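PDB 7BUG: terminal oxygenase component of carbazole from Janthinobacterium sp., which catalyses, as the terminal oxygenase of the carbazole 1,9a-dioxygenase system, the dioxygenation of carbazole at its angular C-9a and adjacent C-1 positions. Local coordinates for residues K163-K168 and H294-T299; S169-A174 and Y286-E291. One frame throughout, in Å; residues are numbered along the deposited sequence.

Interaction 1. Residues K163-K168 and H294-T299; sequences KNQIIK and HYYFQT
I167 and H294 face each other at one end of an antiparallel strand pair, their backbones joined by two hydrogen bonds, I167 N to H294 O (2.9 Å) and H294 N to I167 O. The I167 side chain leans over one face of the imidazole: CB sits 3.8 Å from the centroid of the H294 ring, a CH-pi contact, and CG2 reaches its CE1. The ring comes into this place because H294 CG stands between its own backbone N and carbonyl carbon (chi1 66°), bringing the imidazole up beside I167; ND1 is then anchored on S169 O. CG1 of I167 lies alongside CB of Y296. At the far end K163 and Q298 form the corresponding hydrogen-bonded pair, with Q298 N to K163 O 2.8 Å long, and their side chains run side by side, the extended lysine passing its CD 3.8 Å from Q298 OE1, while Q298 NE2 is hydrogen-bonded to L326 O. On the sheet face of N164 and I166, the N164 amide settles between two aromatic rings. Its CG swings anti to the backbone N, bringing ND2 to 3.4 Å from CD1 of Y295 and CG to 3.6 Å from CD2 of F297; the amide plane is turned 43° from the first ring and 64° from the second. I166 CG1 packs at 3.7 Å against Y295 CE1. Strand 293-303 lies between strand 158-167, outermost in the chain's seven-stranded sheet, and strand 281-288, with backbone bonds from Y295 to V287 and F297 to W285, while helix 331-344 lies against Q165 and I167 through I334.

Interaction 2. Residues S169-A174 and Y286-E291; sequences SNWRLA and YVPIDE
The W171 indole is covered on both faces: P288 CG lies over one, 3.8 Å from the centroid of the five-membered ring in a CH-pi contact, and R172 CG of its own helix lies over the other. A water sits in plane at the indole edge, accepting from W171 N and donating to D290 O, a bridge between the helix start and the turn after the strand. W171 CG stands between its backbone N and carbonyl carbon (chi1 70°), which lays the ring across the proline. The Y286 ring carries A174 O over one face, 3.6 Å above the plane, while A174 CB packs at 3.5 Å against CD1 of Y286. The phenol OH of Y286 binds E284.

N170 ties the two segments by its amide. ND2 donates to E291 O over 2.9 Å, nearly straight at 174°, and also bonds K22 O; E291 O lies in the amide plane, whereas the donor stands above the plane of the E291 carbonyl. OD1 accepts from both R172 N and R172 NE, which arrive from opposite faces of the amide plane. N170 is the N-cap of helix 171-179, the bond from R172 N being the capping bond, and that from NE holds the arginine side chain against the same cap. An alanine at N170 removes the amide and would probably leave the helix start without its cap, E291 O without this donor and the R172 side chain freer to turn.

Further bonds from W171 NE1 to A21 O and from R172 NH1 to Y18 O and V19 O tie the helix start to the N-terminal region. The catalytic domain is of the Bet v 1-like (helix-grip) class, in which helices pack on a curved antiparallel sheet; here helix 171-179 starts against strand 281-288.

How the interactions relate
Interactions 1 and 2 are consecutive along both chain paths: strand 158-167 runs into helix 171-179, and strand 281-288 turns back into strand 293-303. Their centres lie 10 Å apart, and H294 of interaction 1 touches both segments of interaction 2, its NE2 3.4 Å from A174 CB and its CB 3.2 Å from V287 O. In the shared sheet Y295 N lies 2.8 Å from V287 O, a probable hydrogen bond. Y296 and Y286 bring the two contacts near the mononuclear iron site of H183, H187 and D333 without binding the metal: the Y296 side chain is about 5 Å from that of D333, and the Y286 side chain about 7 Å from the iron itself. E284 is hydrogen-bonded to the hydroxyls of both tyrosines, joining the two contacts.

Interaction 1. Residues K163-K168 and H294-T299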
ATOM      1  N   LYS A 163       2.566  -6.312  30.955  1.00 16.94           N
ATOM      2  CA  LYS A 163       1.917  -5.451  29.966  1.00 16.35           C
ATOM      3  C   LYS A 163       2.185  -6.037  28.571  1.00 14.84           C
ATOM      4  O   LYS A 163       3.273  -6.587  28.374  1.00 15.46           O
ATOM      5  CB  LYS A 163       2.556  -4.066  30.076  1.00 21.14           C
ATOM      6  CG  LYS A 163       1.907  -3.050  29.197  1.00 23.52           C
ATOM      7  CD  LYS A 163       2.616  -1.744  29.229  1.00 25.17           C
ATOM      8  CE  LYS A 163       2.048  -0.881  28.137  1.00 26.96           C
ATOM      9  NZ  LYS A 163       2.907   0.297  27.981  1.00 33.15           N
ATOM     10  N   ASN A 164       1.246  -5.891  27.666  1.00 14.22           N
ATOM     11  CA  ASN A 164       1.354  -6.424  26.283  1.00 13.74           C
ATOM     12  C   ASN A 164       0.953  -5.291  25.345  1.00 15.61           C
ATOM     13  O   ASN A 164       0.017  -4.485  25.698  1.00 17.94           O
ATOM     14  CB  ASN A 164       0.483  -7.668  26.085  1.00 14.02           C
ATOM     15  CG  ASN A 164       0.764  -8.397  24.778  1.00 14.17           C
ATOM     16  OD1 ASN A 164       1.872  -8.227  24.223  1.00 14.73           O
ATOM     17  ND2 ASN A 164      -0.215  -9.178  24.324  1.00 14.70           N
ATOM     18  N   GLN A 165       1.642  -5.164  24.235  1.00 16.65           N
ATOM     19  CA  GLN A 165       1.170  -4.254  23.163  1.00 16.43           C
ATOM     20  C   GLN A 165       1.701  -4.734  21.821  1.00 15.11           C
ATOM     21  O   GLN A 165       2.567  -5.609  21.764  1.00 14.63           O
ATOM     22  CB  GLN A 165       1.576  -2.824  23.459  1.00 21.11           C
ATOM     23  CG  GLN A 165       3.049  -2.647  23.424  1.00 21.18           C
ATOM     24  CD  GLN A 165       3.456  -1.324  24.034  1.00 26.90           C
ATOM     25  OE1 GLN A 165       4.039  -1.253  25.110  1.00 25.21           O
ATOM     26  NE2 GLN A 165       3.196  -0.282  23.272  1.00 27.91           N
ATOM     27  N   ILE A 166       1.116  -4.202  20.787  1.00 14.23           N
ATOM     28  CA  ILE A 166       1.458  -4.577  19.385  1.00 13.94           C
ATOM     29  C   ILE A 166       2.408  -3.505  18.874  1.00 14.50           C
ATOM     30  O   ILE A 166       2.063  -2.294  18.959  1.00 13.19           O
ATOM     31  CB  ILE A 166       0.207  -4.694  18.524  1.00 14.87           C
ATOM     32  CG1 ILE A 166      -0.661  -5.852  19.024  1.00 17.09           C
ATOM     33  CG2 ILE A 166       0.540  -4.855  17.059  1.00 14.88           C
ATOM     34  CD1 ILE A 166      -1.970  -5.968  18.307  1.00 21.07           C
ATOM     35  N   ILE A 167       3.535  -3.936  18.343  1.00 12.60           N
ATOM     36  CA  ILE A 167       4.629  -3.052  17.887  1.00 13.13           C
ATOM     37  C   ILE A 167       4.893  -3.342  16.418  1.00 14.04           C
ATOM     38  O   ILE A 167       5.038  -4.507  16.059  1.00 12.34           O
ATOM     39  CB  ILE A 167       5.899  -3.198  18.729  1.00 13.97           C
ATOM     40  CG1 ILE A 167       5.656  -2.965  20.222  1.00 15.61           C
ATOM     41  CG2 ILE A 167       7.017  -2.291  18.208  1.00 14.51           C
ATOM     42  CD1 ILE A 167       5.033  -1.652  20.579  1.00 16.53           C
ATOM     43  N   LYS A 168       5.038  -2.288  15.612  1.00 13.09           N
ATOM     44  CA  LYS A 168       5.266  -2.471  14.166  1.00 14.87           C
ATOM     45  C   LYS A 168       6.762  -2.600  13.853  1.00 13.95           C
ATOM     46  O   LYS A 168       7.387  -1.693  13.247  1.00 15.46           O
ATOM     47  CB  LYS A 168       4.611  -1.296  13.404  1.00 19.96           C
ATOM     48  CG  LYS A 168       3.111  -1.238  13.582  1.00 24.27           C
ATOM     49  CD  LYS A 168       2.472   0.033  13.071  1.00 33.35           C
ATOM     50  CE  LYS A 168       1.210   0.381  13.835  1.00 37.03           C
ATOM     51  NZ  LYS A 168       0.599   1.638  13.329  1.00 45.47           N
ATOM     52  N   HIS A 294       5.014  -7.465  15.974  1.00 11.11           N
ATOM     53  CA  HIS A 294       5.212  -8.380  17.117  1.00 11.06           C
ATOM     54  C   HIS A 294       4.329  -7.942  18.267  1.00 11.42           C
ATOM     55  O   HIS A 294       4.036  -6.751  18.448  1.00 11.73           O
ATOM     56  CB  HIS A 294       6.666  -8.563  17.524  1.00 10.82           C
ATOM     57  CG  HIS A 294       7.343  -7.365  18.082  1.00 10.77           C
ATOM     58  ND1 HIS A 294       7.862  -6.363  17.232  1.00 11.55           N
ATOM     59  CD2 HIS A 294       7.678  -7.010  19.338  1.00 10.87           C
ATOM     60  CE1 HIS A 294       8.411  -5.440  17.984  1.00 10.94           C
ATOM     61  NE2 HIS A 294       8.325  -5.774  19.252  1.00 11.10           N
ATOM     62  N   TYR A 295       4.025  -8.892  19.130  1.00 10.90           N
ATOM     63  CA  TYR A 295       3.605  -8.553  20.510  1.00 12.17           C
ATOM     64  C   TYR A 295       4.851  -8.337  21.367  1.00 12.31           C
ATOM     65  O   TYR A 295       5.784  -9.122  21.356  1.00 12.99           O
ATOM     66  CB  TYR A 295       2.811  -9.649  21.212  1.00 11.96           C
ATOM     67  CG  TYR A 295       1.453  -9.948  20.689  1.00 13.05           C
ATOM     68  CD1 TYR A 295       0.437  -9.052  20.964  1.00 16.49           C
ATOM     69  CD2 TYR A 295       1.160 -11.108  19.976  1.00 14.45           C
ATOM     70  CE1 TYR A 295      -0.832  -9.274  20.501  1.00 17.97           C
ATOM     71  CE2 TYR A 295      -0.117 -11.341  19.502  1.00 16.39           C
ATOM     72  CZ  TYR A 295      -1.120 -10.433  19.811  1.00 19.35           C
ATOM     73  OH  TYR A 295      -2.414 -10.573  19.384  1.00 25.18           O
ATOM     74  N   TYR A 296       4.912  -7.225  22.074  1.00 11.26           N
ATOM     75  CA  TYR A 296       5.966  -6.948  23.067  1.00 12.56           C
ATOM     76  C   TYR A 296       5.347  -7.288  24.408  1.00 12.22           C
ATOM     77  O   TYR A 296       4.532  -6.499  24.997  1.00 12.78           O
ATOM     78  CB  TYR A 296       6.450  -5.507  22.922  1.00 12.68           C
ATOM     79  CG  TYR A 296       7.477  -5.120  23.945  1.00 13.44           C
ATOM     80  CD1 TYR A 296       8.481  -5.970  24.368  1.00 13.05           C
ATOM     81  CD2 TYR A 296       7.531  -3.808  24.422  1.00 14.09           C
ATOM     82  CE1 TYR A 296       9.443  -5.587  25.282  1.00 12.91           C
ATOM     83  CE2 TYR A 296       8.523  -3.397  25.289  1.00 15.10           C
ATOM     84  CZ  TYR A 296       9.472  -4.282  25.763  1.00 14.93           C
ATOM     85  OH  TYR A 296      10.445  -3.936  26.696  1.00 15.44           O
ATOM     86  N   PHE A 297       5.599  -8.519  24.836  1.00 11.39           N
ATOM     87  CA  PHE A 297       4.901  -9.129  25.968  1.00 12.43           C
ATOM     88  C   PHE A 297       5.843  -9.049  27.164  1.00 12.96           C
ATOM     89  O   PHE A 297       6.820  -9.809  27.260  1.00 11.50           O
ATOM     90  CB  PHE A 297       4.451 -10.553  25.613  1.00 11.75           C
ATOM     91  CG  PHE A 297       3.540 -11.189  26.637  1.00 12.75           C
ATOM     92  CD1 PHE A 297       4.010 -11.829  27.760  1.00 13.48           C
ATOM     93  CD2 PHE A 297       2.193 -11.220  26.406  1.00 12.18           C
ATOM     94  CE1 PHE A 297       3.132 -12.423  28.654  1.00 12.71           C
ATOM     95  CE2 PHE A 297       1.289 -11.802  27.291  1.00 12.86           C
ATOM     96  CZ  PHE A 297       1.781 -12.418  28.415  1.00 12.87           C
ATOM     97  N   GLN A 298       5.629  -8.025  28.000  1.00 12.16           N
ATOM     98  CA  GLN A 298       6.609  -7.637  29.028  1.00 13.65           C
ATOM     99  C   GLN A 298       6.101  -8.176  30.382  1.00 13.40           C
ATOM    100  O   GLN A 298       4.865  -8.011  30.651  1.00 14.96           O
ATOM    101  CB  GLN A 298       6.645  -6.115  29.180  1.00 13.82           C
ATOM    102  CG  GLN A 298       7.336  -5.343  28.088  1.00 13.99           C
ATOM    103  CD  GLN A 298       7.084  -3.858  28.332  1.00 15.02           C
ATOM    104  OE1 GLN A 298       5.940  -3.420  28.413  1.00 17.79           O
ATOM    105  NE2 GLN A 298       8.159  -3.121  28.547  1.00 14.39           N
ATOM    106  N   THR A 299       6.963  -8.806  31.173  1.00 14.08           N
ATOM    107  CA  THR A 299       6.611  -9.273  32.531  1.00 15.54           C
ATOM    108  C   THR A 299       7.725  -8.912  33.509  1.00 15.66           C
ATOM    109  O   THR A 299       8.875  -8.829  33.114  1.00 15.72           O
ATOM    110  CB  THR A 299       6.343 -10.786  32.622  1.00 16.39           C
ATOM    111  OG1 THR A 299       7.572 -11.490  32.494  1.00 17.73           O
ATOM    112  CG2 THR A 299       5.350 -11.275  31.580  1.00 17.65           C
TER

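Interaction 2. Residues S169-A174 and Y286-E291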
ATOM      1  N   SER A 169       7.382  -3.703  14.274  1.00 12.18           N
ATOM      2  CA  SER A 169       8.674  -4.125  13.724  1.00 11.55           C
ATOM      3  C   SER A 169       8.641  -5.638  13.662  1.00 11.00           C
ATOM      4  O   SER A 169       7.876  -6.295  14.416  1.00 12.07           O
ATOM      5  CB  SER A 169       9.865  -3.673  14.485  1.00 11.55           C
ATOM      6  OG  SER A 169      10.161  -4.534  15.595  1.00 12.40           O
ATOM      7  N   ASN A 170       9.454  -6.181  12.787  1.00 10.64           N
ATOM      8  CA  ASN A 170       9.674  -7.642  12.808  1.00 11.21           C
ATOM      9  C   ASN A 170      10.176  -8.038  14.195  1.00 10.34           C
ATOM     10  O   ASN A 170      10.972  -7.319  14.823  1.00 10.09           O
ATOM     11  CB  ASN A 170      10.658  -8.033  11.705  1.00 10.42           C
ATOM     12  CG  ASN A 170      10.917  -9.508  11.613  1.00 11.21           C
ATOM     13  OD1 ASN A 170      11.842 -10.023  12.242  1.00 12.91           O
ATOM     14  ND2 ASN A 170      10.026 -10.171  10.914  1.00 11.79           N
ATOM     15  N   TRP A 171       9.815  -9.239  14.634  1.00  9.45           N
ATOM     16  CA  TRP A 171      10.174  -9.772  15.949  1.00  9.58           C
ATOM     17  C   TRP A 171      11.688  -9.812  16.141  1.00  9.68           C
ATOM     18  O   TRP A 171      12.117  -9.676  17.281  1.00 11.39           O
ATOM     19  CB  TRP A 171       9.541 -11.183  16.166  1.00  9.66           C
ATOM     20  CG  TRP A 171      10.155 -12.258  15.316  1.00  9.69           C
ATOM     21  CD1 TRP A 171       9.975 -12.512  13.995  1.00 10.69           C
ATOM     22  CD2 TRP A 171      11.105 -13.236  15.772  1.00  9.88           C
ATOM     23  NE1 TRP A 171      10.752 -13.591  13.598  1.00 10.87           N
ATOM     24  CE2 TRP A 171      11.446 -14.049  14.676  1.00 10.39           C
ATOM     25  CE3 TRP A 171      11.661 -13.481  17.023  1.00 10.40           C
ATOM     26  CZ2 TRP A 171      12.335 -15.132  14.807  1.00 11.95           C
ATOM     27  CZ3 TRP A 171      12.569 -14.510  17.151  1.00 11.29           C
ATOM     28  CH2 TRP A 171      12.889 -15.315  16.051  1.00 11.64           C
ATOM     29  N   ARG A 172      12.471 -10.123  15.120  1.00 10.15           N
ATOM     30  CA  ARG A 172      13.933 -10.280  15.317  1.00 10.84           C
ATOM     31  C   ARG A 172      14.596  -8.943  15.642  1.00 11.40           C
ATOM     32  O   ARG A 172      15.588  -8.917  16.397  1.00 11.80           O
ATOM     33  CB  ARG A 172      14.524 -10.873  14.051  1.00 10.52           C
ATOM     34  CG  ARG A 172      14.013 -12.298  13.852  1.00 11.15           C
ATOM     35  CD  ARG A 172      14.344 -12.805  12.457  1.00 11.34           C
ATOM     36  NE  ARG A 172      13.736 -11.987  11.412  1.00 11.64           N
ATOM     37  CZ  ARG A 172      13.909 -12.123  10.128  1.00 12.84           C
ATOM     38  NH1 ARG A 172      14.706 -13.080   9.660  1.00 14.11           N
ATOM     39  NH2 ARG A 172      13.334 -11.285   9.299  1.00 13.06           N
ATOM     40  N   LEU A 173      14.065  -7.869  15.088  1.00 12.87           N
ATOM     41  CA  LEU A 173      14.646  -6.532  15.417  1.00 13.04           C
ATOM     42  C   LEU A 173      14.410  -6.248  16.906  1.00 12.09           C
ATOM     43  O   LEU A 173      15.282  -5.720  17.566  1.00 12.56           O
ATOM     44  CB  LEU A 173      13.975  -5.500  14.506  1.00 13.05           C
ATOM     45  CG  LEU A 173      14.192  -5.713  13.009  1.00 15.10           C
ATOM     46  CD1 LEU A 173      13.510  -4.595  12.213  1.00 16.04           C
ATOM     47  CD2 LEU A 173      15.671  -5.834  12.688  1.00 17.49           C
ATOM     48  N   ALA A 174      13.287  -6.716  17.461  1.00 11.39           N
ATOM     49  CA  ALA A 174      12.943  -6.581  18.881  1.00 11.75           C
ATOM     50  C   ALA A 174      13.874  -7.448  19.749  1.00 12.05           C
ATOM     51  O   ALA A 174      14.438  -6.985  20.746  1.00 14.19           O
ATOM     52  CB  ALA A 174      11.488  -6.983  19.081  1.00 12.47           C
ATOM     53  N   TYR A 286       9.116 -11.272  22.441  1.00 10.71           N
ATOM     54  CA  TYR A 286       8.906 -10.590  21.162  1.00 10.91           C
ATOM     55  C   TYR A 286       8.232 -11.588  20.237  1.00 11.26           C
ATOM     56  O   TYR A 286       8.909 -12.383  19.544  1.00 11.39           O
ATOM     57  CB  TYR A 286      10.231 -10.076  20.648  1.00 12.49           C
ATOM     58  CG  TYR A 286      11.148  -9.551  21.716  1.00 12.22           C
ATOM     59  CD1 TYR A 286      11.008  -8.267  22.252  1.00 12.39           C
ATOM     60  CD2 TYR A 286      12.118 -10.373  22.257  1.00 12.15           C
ATOM     61  CE1 TYR A 286      11.879  -7.816  23.232  1.00 12.53           C
ATOM     62  CE2 TYR A 286      12.975  -9.934  23.249  1.00 12.40           C
ATOM     63  CZ  TYR A 286      12.860  -8.648  23.742  1.00 12.37           C
ATOM     64  OH  TYR A 286      13.791  -8.332  24.729  1.00 13.56           O
ATOM     65  N   VAL A 287       6.929 -11.559  20.259  1.00 10.41           N
ATOM     66  CA  VAL A 287       6.126 -12.642  19.636  1.00 10.96           C
ATOM     67  C   VAL A 287       5.760 -12.247  18.212  1.00 10.58           C
ATOM     68  O   VAL A 287       5.056 -11.247  17.988  1.00 10.90           O
ATOM     69  CB  VAL A 287       4.878 -12.914  20.474  1.00 10.71           C
ATOM     70  CG1 VAL A 287       4.062 -14.017  19.844  1.00 11.46           C
ATOM     71  CG2 VAL A 287       5.268 -13.230  21.902  1.00 12.02           C
ATOM     72  N   PRO A 288       6.107 -13.073  17.206  1.00  9.67           N
ATOM     73  CA  PRO A 288       5.806 -12.733  15.830  1.00 10.48           C
ATOM     74  C   PRO A 288       4.302 -12.790  15.563  1.00 11.20           C
ATOM     75  O   PRO A 288       3.621 -13.811  15.824  1.00 11.83           O
ATOM     76  CB  PRO A 288       6.510 -13.812  14.974  1.00 10.64           C
ATOM     77  CG  PRO A 288       7.399 -14.527  15.934  1.00 10.55           C
ATOM     78  CD  PRO A 288       6.792 -14.355  17.307  1.00 10.33           C
ATOM     79  N   ILE A 289       3.780 -11.673  15.059  1.00 10.20           N
ATOM     80  CA  ILE A 289       2.369 -11.549  14.602  1.00 11.16           C
ATOM     81  C   ILE A 289       2.316 -11.779  13.108  1.00 11.74           C
ATOM     82  O   ILE A 289       1.532 -12.618  12.638  1.00 12.89           O
ATOM     83  CB  ILE A 289       1.742 -10.196  15.017  1.00 11.82           C
ATOM     84  CG1 ILE A 289       1.564 -10.153  16.527  1.00 12.00           C
ATOM     85  CG2 ILE A 289       0.445  -9.932  14.290  1.00 12.44           C
ATOM     86  CD1 ILE A 289       1.185  -8.809  17.064  1.00 13.26           C
ATOM     87  N   ASP A 290       3.165 -11.069  12.374  1.00 11.92           N
ATOM     88  CA  ASP A 290       3.326 -11.260  10.913  1.00 12.01           C
ATOM     89  C   ASP A 290       4.732 -10.739  10.599  1.00 12.02           C
ATOM     90  O   ASP A 290       5.473 -10.490  11.524  1.00 12.50           O
ATOM     91  CB  ASP A 290       2.198 -10.585  10.135  1.00 13.18           C
ATOM     92  CG  ASP A 290       2.128  -9.077  10.250  1.00 15.85           C
ATOM     93  OD1 ASP A 290       3.113  -8.444  10.675  1.00 15.28           O
ATOM     94  OD2 ASP A 290       1.037  -8.508   9.881  1.00 20.09           O
ATOM     95  N   GLU A 291       5.092 -10.586   9.330  1.00 13.65           N
ATOM     96  CA  GLU A 291       6.479 -10.248   8.953  1.00 14.55           C
ATOM     97  C   GLU A 291       6.847  -8.892   9.520  1.00 14.51           C
ATOM     98  O   GLU A 291       8.001  -8.608   9.629  1.00 13.38           O
ATOM     99  CB  GLU A 291       6.565 -10.274   7.431  1.00 18.26           C
ATOM    100  CG  GLU A 291       6.195 -11.635   6.865  1.00 24.55           C
ATOM    101  CD  GLU A 291       4.746 -11.938   6.435  1.00 31.80           C
ATOM    102  OE1 GLU A 291       4.620 -12.860   5.550  1.00 40.58           O
ATOM    103  OE2 GLU A 291       3.738 -11.310   6.939  1.00 22.75           O
TER
HETATM  104  O   HOH W   1       7.382 -10.307  13.463  1.00 12.20           O